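Local coordinates for periplasmic protein (Legionella pneumophila subsp. pneumophila, PDB 4FGQ) that probably acts as a calcium-dependent cysteine protease of the periplasm, with a transglutaminase-like fold of the papain-like clan, at residues D105-T110 / L124-T129; I109-S114 / P155-N160. All coordinates share one frame; numbering follows the deposited sequence.

Contact 1: D105-T110 / L124-T129; sequences DQLRIT and LSFYPT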
ATOM      1  N   ASP A 105     -12.488  -4.939   2.000  1.00 16.38           N
ATOM      2  CA  ASP A 105     -13.233  -4.047   2.893  1.00 18.83           C
ATOM      3  C   ASP A 105     -12.569  -3.845   4.261  1.00 17.51           C
ATOM      4  O   ASP A 105     -12.906  -2.906   4.983  1.00 17.46           O
ATOM      5  CB  ASP A 105     -14.733  -4.402   3.013  1.00 26.49           C
ATOM      6  CG  ASP A 105     -14.982  -5.786   3.586  1.00 33.71           C
ATOM      7  OD1 ASP A 105     -16.169  -6.143   3.737  1.00 38.90           O
ATOM      8  OD2 ASP A 105     -14.018  -6.525   3.877  1.00 32.97           O
ATOM      9  N   GLN A 106     -11.596  -4.686   4.600  1.00 13.31           N
ATOM     10  CA  GLN A 106     -10.855  -4.489   5.849  1.00 12.83           C
ATOM     11  C   GLN A 106      -9.633  -3.607   5.684  1.00 14.73           C
ATOM     12  O   GLN A 106      -8.891  -3.392   6.640  1.00 13.82           O
ATOM     13  CB  GLN A 106     -10.397  -5.833   6.417  1.00 12.16           C
ATOM     14  CG  GLN A 106     -11.551  -6.718   6.804  1.00 12.49           C
ATOM     15  CD  GLN A 106     -11.095  -7.994   7.486  1.00 17.76           C
ATOM     16  OE1 GLN A 106     -11.306  -9.099   6.973  1.00 21.65           O
ATOM     17  NE2 GLN A 106     -10.465  -7.849   8.652  1.00 14.87           N
ATOM     18  N   LEU A 107      -9.399  -3.133   4.469  1.00 11.99           N
ATOM     19  CA  LEU A 107      -8.192  -2.369   4.186  1.00 11.12           C
ATOM     20  C   LEU A 107      -8.537  -0.998   3.652  1.00 15.46           C
ATOM     21  O   LEU A 107      -9.300  -0.870   2.696  1.00 17.28           O
ATOM     22  CB  LEU A 107      -7.330  -3.105   3.158  1.00 12.76           C
ATOM     23  CG  LEU A 107      -6.777  -4.460   3.608  1.00 14.63           C
ATOM     24  CD1 LEU A 107      -6.257  -5.228   2.414  1.00 15.85           C
ATOM     25  CD2 LEU A 107      -5.659  -4.245   4.619  1.00 15.35           C
ATOM     26  N   ARG A 108      -7.978   0.037   4.269  1.00 12.08           N
ATOM     27  CA  ARG A 108      -8.183   1.388   3.761  1.00 10.98           C
ATOM     28  C   ARG A 108      -6.880   2.130   3.739  1.00 12.75           C
ATOM     29  O   ARG A 108      -6.240   2.289   4.778  1.00 13.31           O
ATOM     30  CB  ARG A 108      -9.205   2.142   4.614  1.00 13.76           C
ATOM     31  CG  ARG A 108     -10.601   1.562   4.520  1.00 16.80           C
ATOM     32  CD  ARG A 108     -11.621   2.380   5.263  1.00 18.08           C
ATOM     33  NE  ARG A 108     -12.916   1.698   5.275  1.00 21.84           N
ATOM     34  CZ  ARG A 108     -13.985   2.125   5.944  1.00 28.12           C
ATOM     35  NH1 ARG A 108     -13.920   3.238   6.662  1.00 32.98           N
ATOM     36  NH2 ARG A 108     -15.113   1.431   5.900  1.00 27.13           N
ATOM     37  N   ILE A 109      -6.472   2.558   2.547  1.00 12.28           N
ATOM     38  CA  ILE A 109      -5.299   3.399   2.413  1.00 11.61           C
ATOM     39  C   ILE A 109      -5.650   4.735   3.059  1.00 12.41           C
ATOM     40  O   ILE A 109      -6.692   5.327   2.751  1.00 13.20           O
ATOM     41  CB  ILE A 109      -4.937   3.589   0.936  1.00 13.03           C
ATOM     42  CG1 ILE A 109      -4.661   2.225   0.278  1.00 13.28           C
ATOM     43  CG2 ILE A 109      -3.738   4.527   0.794  1.00 12.68           C
ATOM     44  CD1 ILE A 109      -4.666   2.265  -1.270  1.00 13.04           C
ATOM     45  N   THR A 110      -4.797   5.219   3.963  1.00 11.12           N
ATOM     46  CA  THR A 110      -5.176   6.346   4.815  1.00 10.31           C
ATOM     47  C   THR A 110      -4.230   7.524   4.679  1.00 12.17           C
ATOM     48  O   THR A 110      -3.030   7.386   4.899  1.00 11.56           O
ATOM     49  CB  THR A 110      -5.191   5.937   6.296  1.00 12.94           C
ATOM     50  OG1 THR A 110      -6.120   4.864   6.475  1.00 13.53           O
ATOM     51  CG2 THR A 110      -5.620   7.104   7.186  1.00 15.36           C
ATOM     52  N   LEU A 124      -1.256   2.395   5.423  1.00 10.30           N
ATOM     53  CA  LEU A 124      -2.345   1.464   5.129  1.00 12.20           C
ATOM     54  C   LEU A 124      -2.967   1.051   6.453  1.00  9.69           C
ATOM     55  O   LEU A 124      -2.260   0.608   7.351  1.00 11.91           O
ATOM     56  CB  LEU A 124      -1.819   0.232   4.388  1.00 13.03           C
ATOM     57  CG  LEU A 124      -2.846  -0.877   4.124  1.00 10.82           C
ATOM     58  CD1 LEU A 124      -4.025  -0.312   3.368  1.00 11.49           C
ATOM     59  CD2 LEU A 124      -2.178  -1.982   3.314  1.00 12.06           C
ATOM     60  N   SER A 125      -4.279   1.239   6.587  1.00  9.41           N
ATOM     61  CA  SER A 125      -4.981   0.860   7.809  1.00  9.51           C
ATOM     62  C   SER A 125      -5.721  -0.457   7.625  1.00 11.12           C
ATOM     63  O   SER A 125      -6.438  -0.644   6.642  1.00 13.57           O
ATOM     64  CB  SER A 125      -5.994   1.948   8.198  1.00 11.97           C
ATOM     65  OG  SER A 125      -5.335   3.155   8.559  1.00 12.39           O
ATOM     66  N   PHE A 126      -5.548  -1.370   8.571  1.00  9.54           N
ATOM     67  CA  PHE A 126      -6.256  -2.649   8.534  1.00 10.71           C
ATOM     68  C   PHE A 126      -7.286  -2.646   9.643  1.00 11.65           C
ATOM     69  O   PHE A 126      -6.944  -2.395  10.799  1.00 12.06           O
ATOM     70  CB  PHE A 126      -5.270  -3.803   8.744  1.00 11.07           C
ATOM     71  CG  PHE A 126      -5.939  -5.105   9.093  1.00 10.92           C
ATOM     72  CD1 PHE A 126      -6.504  -5.897   8.107  1.00 10.43           C
ATOM     73  CD2 PHE A 126      -6.017  -5.531  10.418  1.00 12.11           C
ATOM     74  CE1 PHE A 126      -7.133  -7.091   8.430  1.00 11.75           C
ATOM     75  CE2 PHE A 126      -6.636  -6.725  10.742  1.00 12.98           C
ATOM     76  CZ  PHE A 126      -7.198  -7.505   9.752  1.00 14.25           C
ATOM     77  N   TYR A 127      -8.544  -2.916   9.301  1.00 10.19           N
ATOM     78  CA  TYR A 127      -9.610  -2.912  10.279  1.00 11.42           C
ATOM     79  C   TYR A 127     -10.068  -4.338  10.562  1.00 13.76           C
ATOM     80  O   TYR A 127     -10.660  -4.973   9.683  1.00 14.60           O
ATOM     81  CB  TYR A 127     -10.803  -2.114   9.740  1.00 11.85           C
ATOM     82  CG  TYR A 127     -10.580  -0.619   9.681  1.00 14.03           C
ATOM     83  CD1 TYR A 127      -9.837  -0.045   8.661  1.00 17.10           C
ATOM     84  CD2 TYR A 127     -11.123   0.213  10.646  1.00 14.77           C
ATOM     85  CE1 TYR A 127      -9.644   1.332   8.605  1.00 16.61           C
ATOM     86  CE2 TYR A 127     -10.928   1.587  10.599  1.00 15.90           C
ATOM     87  CZ  TYR A 127     -10.191   2.130   9.580  1.00 18.08           C
ATOM     88  OH  TYR A 127     -10.011   3.496   9.542  1.00 20.43           O
ATOM     89  N   PRO A 128      -9.814  -4.847  11.785  1.00 12.27           N
ATOM     90  CA  PRO A 128     -10.331  -6.168  12.180  1.00 12.09           C
ATOM     91  C   PRO A 128     -11.847  -6.282  11.976  1.00 14.06           C
ATOM     92  O   PRO A 128     -12.322  -7.322  11.522  1.00 16.57           O
ATOM     93  CB  PRO A 128      -9.998  -6.242  13.673  1.00 15.75           C
ATOM     94  CG  PRO A 128      -8.794  -5.376  13.820  1.00 13.04           C
ATOM     95  CD  PRO A 128      -8.997  -4.234  12.848  1.00 14.80           C
ATOM     96  N   THR A 129     -12.574  -5.224  12.337  1.00 12.91           N
ATOM     97  CA  THR A 129     -13.975  -5.005  11.977  1.00 12.56           C
ATOM     98  C   THR A 129     -14.094  -3.509  11.691  1.00 13.78           C
ATOM     99  O   THR A 129     -13.196  -2.749  12.051  1.00 14.69           O
ATOM    100  CB  THR A 129     -14.964  -5.388  13.100  1.00 19.67           C
ATOM    101  OG1 THR A 129     -14.920  -4.403  14.141  1.00 21.28           O
ATOM    102  CG2 THR A 129     -14.677  -6.792  13.648  1.00 16.94           C
TER
HETATM  103  O   HOH W   1     -11.752   4.915   7.599  1.00 28.25           O
HETATM  104  O   HOH W   2      -8.333   5.047   8.156  1.00 27.38           O

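Contact 2: I109-S114 / P155-N160; sequences ITYAAS and PVYSFN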
ATOM      1  N   ILE A 109      -6.472   2.558   2.547  1.00 12.28           N
ATOM      2  CA  ILE A 109      -5.299   3.399   2.413  1.00 11.61           C
ATOM      3  C   ILE A 109      -5.650   4.735   3.059  1.00 12.41           C
ATOM      4  O   ILE A 109      -6.692   5.327   2.751  1.00 13.20           O
ATOM      5  CB  ILE A 109      -4.937   3.589   0.936  1.00 13.03           C
ATOM      6  CG1 ILE A 109      -4.661   2.225   0.278  1.00 13.28           C
ATOM      7  CG2 ILE A 109      -3.738   4.527   0.794  1.00 12.68           C
ATOM      8  CD1 ILE A 109      -4.666   2.265  -1.270  1.00 13.04           C
ATOM      9  N   THR A 110      -4.797   5.219   3.963  1.00 11.12           N
ATOM     10  CA  THR A 110      -5.176   6.346   4.815  1.00 10.31           C
ATOM     11  C   THR A 110      -4.230   7.524   4.679  1.00 12.17           C
ATOM     12  O   THR A 110      -3.030   7.386   4.899  1.00 11.56           O
ATOM     13  CB  THR A 110      -5.191   5.937   6.296  1.00 12.94           C
ATOM     14  OG1 THR A 110      -6.120   4.864   6.475  1.00 13.53           O
ATOM     15  CG2 THR A 110      -5.620   7.104   7.186  1.00 15.36           C
ATOM     16  N   TYR A 111      -4.794   8.679   4.356  1.00 11.94           N
ATOM     17  CA  TYR A 111      -4.040   9.925   4.271  1.00 10.63           C
ATOM     18  C   TYR A 111      -4.178  10.607   5.621  1.00 11.97           C
ATOM     19  O   TYR A 111      -5.292  10.905   6.071  1.00 12.95           O
ATOM     20  CB  TYR A 111      -4.641  10.771   3.163  1.00 12.21           C
ATOM     21  CG  TYR A 111      -4.015  12.128   2.895  1.00 13.49           C
ATOM     22  CD1 TYR A 111      -3.161  12.310   1.825  1.00 19.16           C
ATOM     23  CD2 TYR A 111      -4.354  13.231   3.654  1.00 15.31           C
ATOM     24  CE1 TYR A 111      -2.624  13.554   1.543  1.00 16.11           C
ATOM     25  CE2 TYR A 111      -3.825  14.472   3.380  1.00 16.02           C
ATOM     26  CZ  TYR A 111      -2.958  14.625   2.327  1.00 15.14           C
ATOM     27  OH  TYR A 111      -2.431  15.870   2.049  1.00 17.71           O
ATOM     28  N   ALA A 112      -3.046  10.845   6.274  1.00 12.62           N
ATOM     29  CA  ALA A 112      -3.046  11.394   7.619  1.00 12.33           C
ATOM     30  C   ALA A 112      -2.124  12.606   7.702  1.00 14.70           C
ATOM     31  O   ALA A 112      -1.182  12.741   6.923  1.00 15.48           O
ATOM     32  CB  ALA A 112      -2.613  10.328   8.627  1.00 13.77           C
ATOM     33  N   ALA A 113      -2.401  13.488   8.649  1.00 11.96           N
ATOM     34  CA  ALA A 113      -1.456  14.548   8.975  1.00 11.47           C
ATOM     35  C   ALA A 113      -0.458  13.948   9.971  1.00 13.97           C
ATOM     36  O   ALA A 113      -0.867  13.356  10.974  1.00 15.90           O
ATOM     37  CB  ALA A 113      -2.186  15.720   9.603  1.00 13.56           C
ATOM     38  N   SER A 114       0.841  14.057   9.706  1.00 12.47           N
ATOM     39  CA  SER A 114       1.816  13.670  10.722  1.00 14.51           C
ATOM     40  C   SER A 114       2.076  14.870  11.614  1.00 14.20           C
ATOM     41  O   SER A 114       2.582  15.906  11.156  1.00 16.89           O
ATOM     42  CB  SER A 114       3.128  13.175  10.109  1.00 20.61           C
ATOM     43  OG  SER A 114       4.109  13.092  11.127  1.00 19.34           O
ATOM     44  N   PRO A 155      -5.704  11.000  10.973  1.00 14.91           N
ATOM     45  CA  PRO A 155      -6.322  10.706   9.675  1.00 13.61           C
ATOM     46  C   PRO A 155      -7.155  11.872   9.122  1.00 14.34           C
ATOM     47  O   PRO A 155      -7.852  12.574   9.865  1.00 15.92           O
ATOM     48  CB  PRO A 155      -7.231   9.516   9.989  1.00 18.60           C
ATOM     49  CG  PRO A 155      -6.567   8.845  11.154  1.00 22.39           C
ATOM     50  CD  PRO A 155      -6.055   9.992  11.992  1.00 20.27           C
ATOM     51  N   VAL A 156      -7.074  12.053   7.809  1.00 12.58           N
ATOM     52  CA  VAL A 156      -7.858  13.042   7.085  1.00 13.07           C
ATOM     53  C   VAL A 156      -8.899  12.349   6.207  1.00 15.06           C
ATOM     54  O   VAL A 156     -10.082  12.694   6.253  1.00 16.86           O
ATOM     55  CB  VAL A 156      -6.939  13.949   6.254  1.00 12.58           C
ATOM     56  CG1 VAL A 156      -7.746  14.975   5.462  1.00 19.98           C
ATOM     57  CG2 VAL A 156      -5.965  14.658   7.178  1.00 17.02           C
ATOM     58  N   TYR A 157      -8.463  11.385   5.406  1.00 13.86           N
ATOM     59  CA  TYR A 157      -9.402  10.576   4.628  1.00 13.79           C
ATOM     60  C   TYR A 157      -8.804   9.212   4.372  1.00 14.70           C
ATOM     61  O   TYR A 157      -7.610   9.011   4.560  1.00 12.19           O
ATOM     62  CB  TYR A 157      -9.782  11.257   3.299  1.00 17.13           C
ATOM     63  CG  TYR A 157      -8.697  11.281   2.237  1.00 17.44           C
ATOM     64  CD1 TYR A 157      -8.572  10.242   1.325  1.00 18.44           C
ATOM     65  CD2 TYR A 157      -7.830  12.361   2.119  1.00 18.54           C
ATOM     66  CE1 TYR A 157      -7.595  10.263   0.346  1.00 16.82           C
ATOM     67  CE2 TYR A 157      -6.853  12.394   1.134  1.00 18.64           C
ATOM     68  CZ  TYR A 157      -6.741  11.340   0.256  1.00 22.67           C
ATOM     69  OH  TYR A 157      -5.774  11.355  -0.724  1.00 23.83           O
ATOM     70  N   SER A 158      -9.639   8.261   3.967  1.00 14.03           N
ATOM     71  CA  SER A 158      -9.148   6.939   3.623  1.00 14.09           C
ATOM     72  C   SER A 158      -9.914   6.418   2.409  1.00 13.10           C
ATOM     73  O   SER A 158     -10.980   6.930   2.070  1.00 15.24           O
ATOM     74  CB  SER A 158      -9.257   5.975   4.810  1.00 17.12           C
ATOM     75  OG  SER A 158     -10.606   5.781   5.183  1.00 20.30           O
ATOM     76  N   PHE A 159      -9.356   5.425   1.736  1.00 13.41           N
ATOM     77  CA  PHE A 159      -9.978   4.923   0.518  1.00 15.62           C
ATOM     78  C   PHE A 159      -9.493   3.521   0.179  1.00 15.56           C
ATOM     79  O   PHE A 159      -8.466   3.060   0.682  1.00 15.18           O
ATOM     80  CB  PHE A 159      -9.679   5.870  -0.649  1.00 13.67           C
ATOM     81  CG  PHE A 159      -8.226   5.980  -0.980  1.00 16.79           C
ATOM     82  CD1 PHE A 159      -7.681   5.231  -2.010  1.00 18.64           C
ATOM     83  CD2 PHE A 159      -7.395   6.830  -0.255  1.00 16.11           C
ATOM     84  CE1 PHE A 159      -6.331   5.331  -2.321  1.00 14.48           C
ATOM     85  CE2 PHE A 159      -6.041   6.931  -0.560  1.00 13.21           C
ATOM     86  CZ  PHE A 159      -5.516   6.183  -1.590  1.00 16.00           C
ATOM     87  N   ASN A 160     -10.248   2.836  -0.672  1.00 15.30           N
ATOM     88  CA  ASN A 160      -9.768   1.607  -1.295  1.00 15.92           C
ATOM     89  C   ASN A 160     -10.369   1.493  -2.695  1.00 17.70           C
ATOM     90  O   ASN A 160     -10.907   2.469  -3.213  1.00 19.51           O
ATOM     91  CB  ASN A 160     -10.056   0.369  -0.426  1.00 17.93           C
ATOM     92  CG  ASN A 160     -11.517   0.246  -0.039  1.00 18.26           C
ATOM     93  OD1 ASN A 160     -12.400   0.741  -0.738  1.00 17.00           O
ATOM     94  ND2 ASN A 160     -11.780  -0.424   1.088  1.00 18.38           N
TER

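Contact 1: D105-T110 / L124-T129
Strands 107-110 and 124-126 run antiparallel at 149°, and Arg-108 and Ser-125 form a hydrogen-bonded pair: Arg-108 N to Ser-125 O and Ser-125 N to Arg-108 O are each 2.9 Å, the first straighter. Past the strand ends a short bond, Tyr-127 N to Gln-106 O at 2.7 Å, extends the ladder. Gln-106 has CG anti to its carbonyl carbon (chi1 -64°) and an extended chain beyond, which carries NE2 to a hydrogen bond with Tyr-127 O, 3.1 Å. The acceptor lies in the Gln-106 amide plane and helps to set the turn of the amide, although NE2 is tilted from the Tyr-127 carbonyl plane. That amide runs alongside the Phe-126 ring, turned 38° from it, with Gln-106 NE2 3.4 Å from Phe-126 CE1. On this face Leu-107 CD2 meets the edge of the Phe-126 ring, and Leu-124 CD1 packs on Ile-109 CG1 at 4.0 Å. The other face is more polar. The extended Arg-108 chain crosses Tyr-127 at about a right angle, with Arg-108 CD 4.0 Å from Tyr-127 CE1. One water joins Arg-108 NH1 to Tyr-127 OH, and a second joins that hydroxyl to Thr-110 OG1, which shares a hydrogen bond with Ser-125 OG at 2.8 Å. This is the open end of the beta hairpin 107-114/119-126, in an antiparallel sheet whose Leu-107/Leu-124 face packs on Leu-97 of helix 86-100, consistent with the papain-like clan.

Contact 2: I109-S114 / P155-N160
Tyr-111 O accepts from two successive amides of the facing strand, Val-156 N at 2.7 Å and Tyr-157 N at a longer 3.3 Å. Both donors lie in its carbonyl plane. The extra residue shifts the register by one, so that Ala-112 pairs with Pro-155. Tyr-111 N in turn donates to Tyr-157 O at 2.8 Å. Further along, Ile-109 and Phe-159 exchange two backbone bonds, the one from Ile-109 N being bent, with 136° at the hydrogen. Ile-109, Tyr-111, Tyr-157 and Phe-159 pack on one face of this ladder. Tyr-157 holds CG between its backbone N and carbonyl carbon (chi1 72°), which brings its ring over Tyr-111 CB, 3.7 Å from the ring centroid. The two rings are nearly parallel, 17° apart, but slid so far that they barely overlap; Tyr-157 CE2 comes 3.4 Å from Tyr-111 CG. Val-156 CB meets the edge of the Tyr-111 ring. Phe-159 holds its ring by a first torsion of the same kind. Its ring face receives Ile-109 CB, while Ile-109 CG2 reaches Phe-159 CZ at 3.4 Å. Trp-72 and Trp-185 also meet the Phe-159 ring. On the other face, that of Thr-110, Ala-112, Pro-155 and Ser-158, Thr-110 CG2 touches Pro-155 CB and Ala-112 CB lies against Pro-155. The side chain of Tyr-111 lies about 4 Å from that of Glu-87, which binds calcium in this protein, though none is bound to this chain here. The arrangement is a classic beta bulge within the antiparallel sheet, beside Glu-87 of the calcium site.

How the contacts relate
From the N terminus, the chain passes helix 86-100 and enters strand 107-114, which both contacts share. It then turns back into strand 119-126, and contact 1 closes this hairpin. After strands 135-137 and 145-146 on the far side of the hairpin, the chain returns as strand 153-159. Contact 2 closes that longer excursion on the other edge of strand 107-114. The two closures overlap: contact 2 starts within the first segment of contact 1 and ends beyond its second. Strand 107-114 therefore lies between 119-126 and 153-159. Ile-109 and Thr-110 serve both contacts, and Asn-160 ND2 probably hydrogen-bonds to Leu-107 O, 3.0 Å away.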